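Side-chain contacts in motility hub protein FimV (Pseudomonas aeruginosa, PDB 4MBQ), which regulates intracellular cyclic AMP by activating the adenylate cyclase CyaB and is essential for type IV pilus assembly and twitching motility: residues D16-K21 against D50-E55; D39-V44 against E58-L63. One frame throughout, in Å; residues are numbered along the deposited sequence.

Contact 1 of 2, residues D16-K21 against D50-E55; sequences DEAATK and DSQQAE
Between A18 and Q52, the small side chain of one helix receives the long side chain of another, ending in a flat amide, within the all-helical tetratricopeptide repeat (TPR) region at the C-terminal end of FimV. Helix 50-62 approaches the first turns of helix 15-30 here, and the A18 CA and Q52 CA atoms are 7.0 Å apart. Q52 spans this gap with its own side chain. The two segments bury 116 Å² against each other, much of it on Q52.

The conformation of Q52 explains the contact. Its CG stands anti to the carbonyl carbon (chi1 -66°), and the chain then runs extended (chi2 167°), carrying the terminal amide across the gap. That amide spans two successive alanines: Q52 OE1 lies 3.3 Å from A18 CB, and Q52 NE2 lies 3.6 Å from A19 CB. Both are touches between a polar atom and a methyl group. The backbone N of A19 sits 3.4 Å from Q52 NE2, but both are donors and no bond can join them. NE2 instead gives its hydrogen bond to the carbonyl oxygen of A15, just ahead of segment 16-21, which helps fix the rotation of the amide. The backbone N of Q52 bonds to N49 OD1, tying the start of its helix to the residue just before it.

The CA–CB bond of T20 is directed away from segment 50-55, and its hydroxyl serves its own helix: T20 OG1 donates to D16 O at 3.0 Å, with a C=O...OG1 angle of 153°, and that same oxygen also accepts T20 N.

Contact 2 of 2, residues D39-V44 against E58-L63; sequences DILDEV and ELLERL
L41 meets L59 and L60 through purely apolar contact, and it supplies over half of the 172 Å² buried between the two segments. Its CD1 methyl does most of the touching, standing 3.8 Å from L59 CB and an equal 3.8 Å from L60 CG. A single methyl thus rests against two consecutive residues of helix 50-62. The rest of the side chain adds to this: L41 CD2 comes within 4.0 Å of L59 CD1, and L41 CB lies 4.1 Å from L60 CG.

The two leucine pairs differ in how they pass. L41 and L59 cross at about a right angle, while L41 and L60 run alongside each other in opposite directions, so that L60 CD2 slips back past L41 CD1 at 3.9 Å. In L41, CG lies anti to the carbonyl carbon (chi1 -71°) and CD1 continues the extended line (chi2 170°), which pushes this methyl forward to the opposing helix.

Helices 34-47 and 50-62 are successive in the chain and pack antiparallel, as neighbouring helices do throughout TPR folds, and L41 lies in the core shared by all three helices. It also touches A25 of helix 15-30 and A56, while L60 extends the apolar surface onto L45 and also packs on R38. On another face of helix 34-47, I40 packs on Y28 of its own chain and on Y28 of a third subunit.

Main-chain hydrogen bonding stays within each helix. V44 N reaches I40 O at 3.2 Å, spanning the turn that presents L41, and on the facing segment R62 N bonds to E58 O at 3.1 Å.

How the contacts relate
Contact 1 and contact 2 have centres about 10 Å apart and share helix 50-62, which uses its beginning against helix 15-30 and its end against helix 34-47. Along the chain the four segments alternate: 16-21, 39-44, 50-55, 58-63, and the last helix contacts both of the earlier ones. The contacts also meet directly: K21 NZ forms a salt bridge with E43 OE1 at 3.0 Å, and Q52 O packs against V44 CG1 at 3.7 Å. Together they join all three helices into one compact bundle of the TPR region, a type of motif involved in protein-protein interactions in the cytoplasmic part of FimV.

Contact 1 of 2, residues D16-K21 against D50-E55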
loop_
_atom_site.group_PDB
_atom_site.type_symbol
_atom_site.label_atom_id
_atom_site.label_comp_id
_atom_site.label_asym_id
_atom_site.label_seq_id
_atom_site.Cartn_x
_atom_site.Cartn_y
_atom_site.Cartn_z
ATOM N N ASP B 16 -13.367 -8.852 2.269
ATOM C CA ASP B 16 -11.996 -9.047 1.817
ATOM C C ASP B 16 -11.462 -7.771 1.177
ATOM O O ASP B 16 -10.289 -7.433 1.333
ATOM C CB ASP B 16 -11.915 -10.210 0.826
ATOM N N GLU B 17 -12.328 -7.062 0.458
ATOM C CA GLU B 17 -11.928 -5.810 -0.172
ATOM C C GLU B 17 -11.833 -4.697 0.869
ATOM O O GLU B 17 -11.012 -3.789 0.745
ATOM C CB GLU B 17 -12.889 -5.423 -1.302
ATOM C CG GLU B 17 -14.275 -4.991 -0.848
ATOM N N ALA B 18 -12.668 -4.784 1.900
ATOM C CA ALA B 18 -12.657 -3.804 2.979
ATOM C C ALA B 18 -11.404 -3.966 3.833
ATOM O O ALA B 18 -10.836 -2.983 4.313
ATOM C CB ALA B 18 -13.903 -3.946 3.833
ATOM N N ALA B 19 -10.983 -5.211 4.023
ATOM C CA ALA B 19 -9.767 -5.505 4.772
ATOM C C ALA B 19 -8.543 -4.952 4.046
ATOM O O ALA B 19 -7.645 -4.383 4.667
ATOM C CB ALA B 19 -9.627 -7.003 4.990
ATOM N N THR B 20 -8.520 -5.119 2.728
ATOM C CA THR B 20 -7.438 -4.595 1.903
ATOM C C THR B 20 -7.398 -3.074 1.964
ATOM O O THR B 20 -6.331 -2.471 2.089
ATOM C CB THR B 20 -7.590 -5.022 0.432
ATOM O OG1 THR B 20 -7.635 -6.452 0.348
ATOM C CG2 THR B 20 -6.421 -4.505 -0.397
ATOM N N LYS B 21 -8.571 -2.456 1.879
ATOM C CA LYS B 21 -8.662 -1.003 1.904
ATOM C C LYS B 21 -8.257 -0.430 3.259
ATOM O O LYS B 21 -7.706 0.665 3.334
ATOM C CB LYS B 21 -10.067 -0.542 1.497
ATOM C CG LYS B 21 -10.351 -0.744 0.012
ATOM C CD LYS B 21 -11.777 -0.372 -0.364
ATOM C CE LYS B 21 -11.994 -0.541 -1.866
ATOM N NZ LYS B 21 -13.390 -0.247 -2.277
ATOM N N ASP B 50 -19.133 -5.050 10.584
ATOM C CA ASP B 50 -19.185 -4.219 11.783
ATOM C C ASP B 50 -17.798 -3.953 12.368
ATOM O O ASP B 50 -17.503 -2.838 12.796
ATOM C CB ASP B 50 -20.107 -4.843 12.833
ATOM C CG ASP B 50 -21.574 -4.749 12.450
ATOM O OD1 ASP B 50 -21.868 -4.377 11.294
ATOM O OD2 ASP B 50 -22.436 -5.053 13.302
ATOM N N SER B 51 -16.948 -4.974 12.373
ATOM C CA SER B 51 -15.593 -4.839 12.902
ATOM C C SER B 51 -14.750 -3.893 12.053
ATOM O O SER B 51 -14.047 -3.026 12.576
ATOM C CB SER B 51 -14.915 -6.208 12.985
ATOM O OG SER B 51 -15.673 -7.102 13.781
ATOM N N GLN B 52 -14.828 -4.067 10.738
ATOM C CA GLN B 52 -14.081 -3.233 9.805
ATOM C C GLN B 52 -14.555 -1.786 9.853
ATOM O O GLN B 52 -13.741 -0.859 9.843
ATOM C CB GLN B 52 -14.195 -3.793 8.387
ATOM C CG GLN B 52 -13.527 -5.150 8.222
ATOM C CD GLN B 52 -13.897 -5.832 6.923
ATOM O OE1 GLN B 52 -15.007 -5.667 6.415
ATOM N NE2 GLN B 52 -12.967 -6.603 6.375
ATOM N N GLN B 53 -15.872 -1.599 9.901
ATOM C CA GLN B 53 -16.456 -0.271 10.054
ATOM C C GLN B 53 -15.952 0.383 11.331
ATOM O O GLN B 53 -15.592 1.561 11.337
ATOM C CB GLN B 53 -17.985 -0.349 10.097
ATOM C CG GLN B 53 -18.650 -0.589 8.752
ATOM C CD GLN B 53 -20.164 -0.616 8.858
ATOM O OE1 GLN B 53 -20.739 -1.520 9.465
ATOM N NE2 GLN B 53 -20.816 0.382 8.275
ATOM N N ALA B 54 -15.932 -0.389 12.414
ATOM C CA ALA B 54 -15.485 0.116 13.705
ATOM C C ALA B 54 -14.038 0.593 13.633
ATOM O O ALA B 54 -13.692 1.638 14.190
ATOM C CB ALA B 54 -15.648 -0.948 14.782
ATOM N N GLU B 55 -13.201 -0.169 12.937
ATOM C CA GLU B 55 -11.803 0.204 12.758
ATOM C C GLU B 55 -11.660 1.468 11.919
ATOM O O GLU B 55 -10.814 2.321 12.202
ATOM C CB GLU B 55 -11.013 -0.945 12.124
ATOM C CG GLU B 55 -9.611 -0.569 11.643
ATOM C CD GLU B 55 -8.613 -0.339 12.775
ATOM O OE1 GLU B 55 -9.032 -0.177 13.940
ATOM O OE2 GLU B 55 -7.396 -0.325 12.493
#

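Contact 2 of 2, residues D39-V44 against E58-L63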
loop_
_atom_site.group_PDB
_atom_site.type_symbol
_atom_site.label_atom_id
_atom_site.label_comp_id
_atom_site.label_asym_id
_atom_site.label_seq_id
_atom_site.Cartn_x
_atom_site.Cartn_y
_atom_site.Cartn_z
ATOM N N ASP B 39 -10.571 9.228 2.045
ATOM C CA ASP B 39 -11.305 8.776 0.865
ATOM C C ASP B 39 -11.450 7.256 0.856
ATOM O O ASP B 39 -12.515 6.726 0.536
ATOM C CB ASP B 39 -10.612 9.246 -0.416
ATOM C CG ASP B 39 -10.551 10.758 -0.527
ATOM O OD1 ASP B 39 -11.210 11.442 0.283
ATOM O OD2 ASP B 39 -9.851 11.262 -1.432
ATOM N N ILE B 40 -10.377 6.563 1.219
ATOM C CA ILE B 40 -10.384 5.105 1.275
ATOM C C ILE B 40 -11.259 4.590 2.413
ATOM O O ILE B 40 -12.005 3.624 2.246
ATOM C CB ILE B 40 -8.961 4.545 1.443
ATOM C CG1 ILE B 40 -8.133 4.813 0.188
ATOM C CG2 ILE B 40 -8.997 3.054 1.721
ATOM C CD1 ILE B 40 -6.823 4.060 0.164
ATOM N N LEU B 41 -11.160 5.237 3.571
ATOM C CA LEU B 41 -11.939 4.841 4.739
ATOM C C LEU B 41 -13.438 5.055 4.537
ATOM O O LEU B 41 -14.255 4.339 5.117
ATOM C CB LEU B 41 -11.453 5.580 5.988
ATOM C CG LEU B 41 -10.084 5.124 6.503
ATOM C CD1 LEU B 41 -9.559 6.057 7.584
ATOM C CD2 LEU B 41 -10.163 3.695 7.015
ATOM N N ASP B 42 -13.795 6.038 3.712
ATOM C CA ASP B 42 -15.197 6.284 3.379
ATOM C C ASP B 42 -15.779 5.052 2.699
ATOM O O ASP B 42 -16.944 4.712 2.892
ATOM C CB ASP B 42 -15.329 7.505 2.463
ATOM C CG ASP B 42 -16.775 7.859 2.161
ATOM O OD1 ASP B 42 -17.635 7.670 3.047
ATOM O OD2 ASP B 42 -17.052 8.329 1.038
ATOM N N GLU B 43 -14.944 4.376 1.915
ATOM C CA GLU B 43 -15.359 3.174 1.207
ATOM C C GLU B 43 -15.486 1.989 2.163
ATOM O O GLU B 43 -16.390 1.166 2.028
ATOM C CB GLU B 43 -14.378 2.867 0.076
ATOM C CG GLU B 43 -14.197 4.031 -0.890
ATOM C CD GLU B 43 -13.230 3.726 -2.017
ATOM O OE1 GLU B 43 -12.605 2.645 -1.994
ATOM O OE2 GLU B 43 -13.100 4.570 -2.928
ATOM N N VAL B 44 -14.584 1.913 3.138
ATOM C CA VAL B 44 -14.643 0.862 4.151
ATOM C C VAL B 44 -15.942 0.949 4.961
ATOM O O VAL B 44 -16.579 -0.069 5.246
ATOM C CB VAL B 44 -13.424 0.921 5.096
ATOM C CG1 VAL B 44 -13.549 -0.118 6.199
ATOM C CG2 VAL B 44 -12.140 0.717 4.311
ATOM N N GLU B 58 -12.476 4.357 14.060
ATOM C CA GLU B 58 -11.366 4.589 14.979
ATOM C C GLU B 58 -10.236 5.332 14.277
ATOM O O GLU B 58 -9.683 6.290 14.815
ATOM C CB GLU B 58 -10.850 3.265 15.549
ATOM N N LEU B 59 -9.902 4.888 13.070
ATOM C CA LEU B 59 -8.847 5.525 12.288
ATOM C C LEU B 59 -9.204 6.965 11.927
ATOM O O LEU B 59 -8.357 7.859 12.006
ATOM C CB LEU B 59 -8.550 4.719 11.023
ATOM C CG LEU B 59 -7.802 3.405 11.254
ATOM C CD1 LEU B 59 -7.586 2.657 9.944
ATOM C CD2 LEU B 59 -6.474 3.671 11.949
ATOM N N LEU B 60 -10.458 7.186 11.544
ATOM C CA LEU B 60 -10.924 8.521 11.179
ATOM C C LEU B 60 -10.859 9.492 12.353
ATOM O O LEU B 60 -10.445 10.642 12.201
ATOM C CB LEU B 60 -12.350 8.467 10.623
ATOM C CG LEU B 60 -12.490 7.928 9.199
ATOM C CD1 LEU B 60 -13.925 7.511 8.921
ATOM C CD2 LEU B 60 -12.027 8.975 8.199
ATOM N N GLU B 61 -11.270 9.026 13.528
ATOM C CA GLU B 61 -11.287 9.877 14.708
ATOM C C GLU B 61 -9.873 10.201 15.177
ATOM O O GLU B 61 -9.627 11.279 15.716
ATOM C CB GLU B 61 -12.118 9.238 15.823
ATOM C CG GLU B 61 -13.626 9.276 15.543
ATOM C CD GLU B 61 -14.446 8.540 16.584
ATOM O OE1 GLU B 61 -13.857 8.042 17.562
ATOM O OE2 GLU B 61 -15.684 8.453 16.423
ATOM N N ARG B 62 -8.949 9.274 14.954
ATOM C CA ARG B 62 -7.544 9.513 15.271
ATOM C C ARG B 62 -6.952 10.557 14.332
ATOM O O ARG B 62 -6.109 11.356 14.734
ATOM C CB ARG B 62 -6.735 8.217 15.190
ATOM C CG ARG B 62 -6.975 7.255 16.342
ATOM N N LEU B 63 -7.403 10.552 13.081
ATOM C CA LEU B 63 -6.928 11.518 12.095
ATOM C C LEU B 63 -7.571 12.889 12.293
ATOM O O LEU B 63 -7.034 13.910 11.861
ATOM C CB LEU B 63 -7.197 11.008 10.677
ATOM C CG LEU B 63 -6.358 9.813 10.223
ATOM C CD1 LEU B 63 -6.738 9.390 8.810
ATOM C CD2 LEU B 63 -4.870 10.135 10.325
#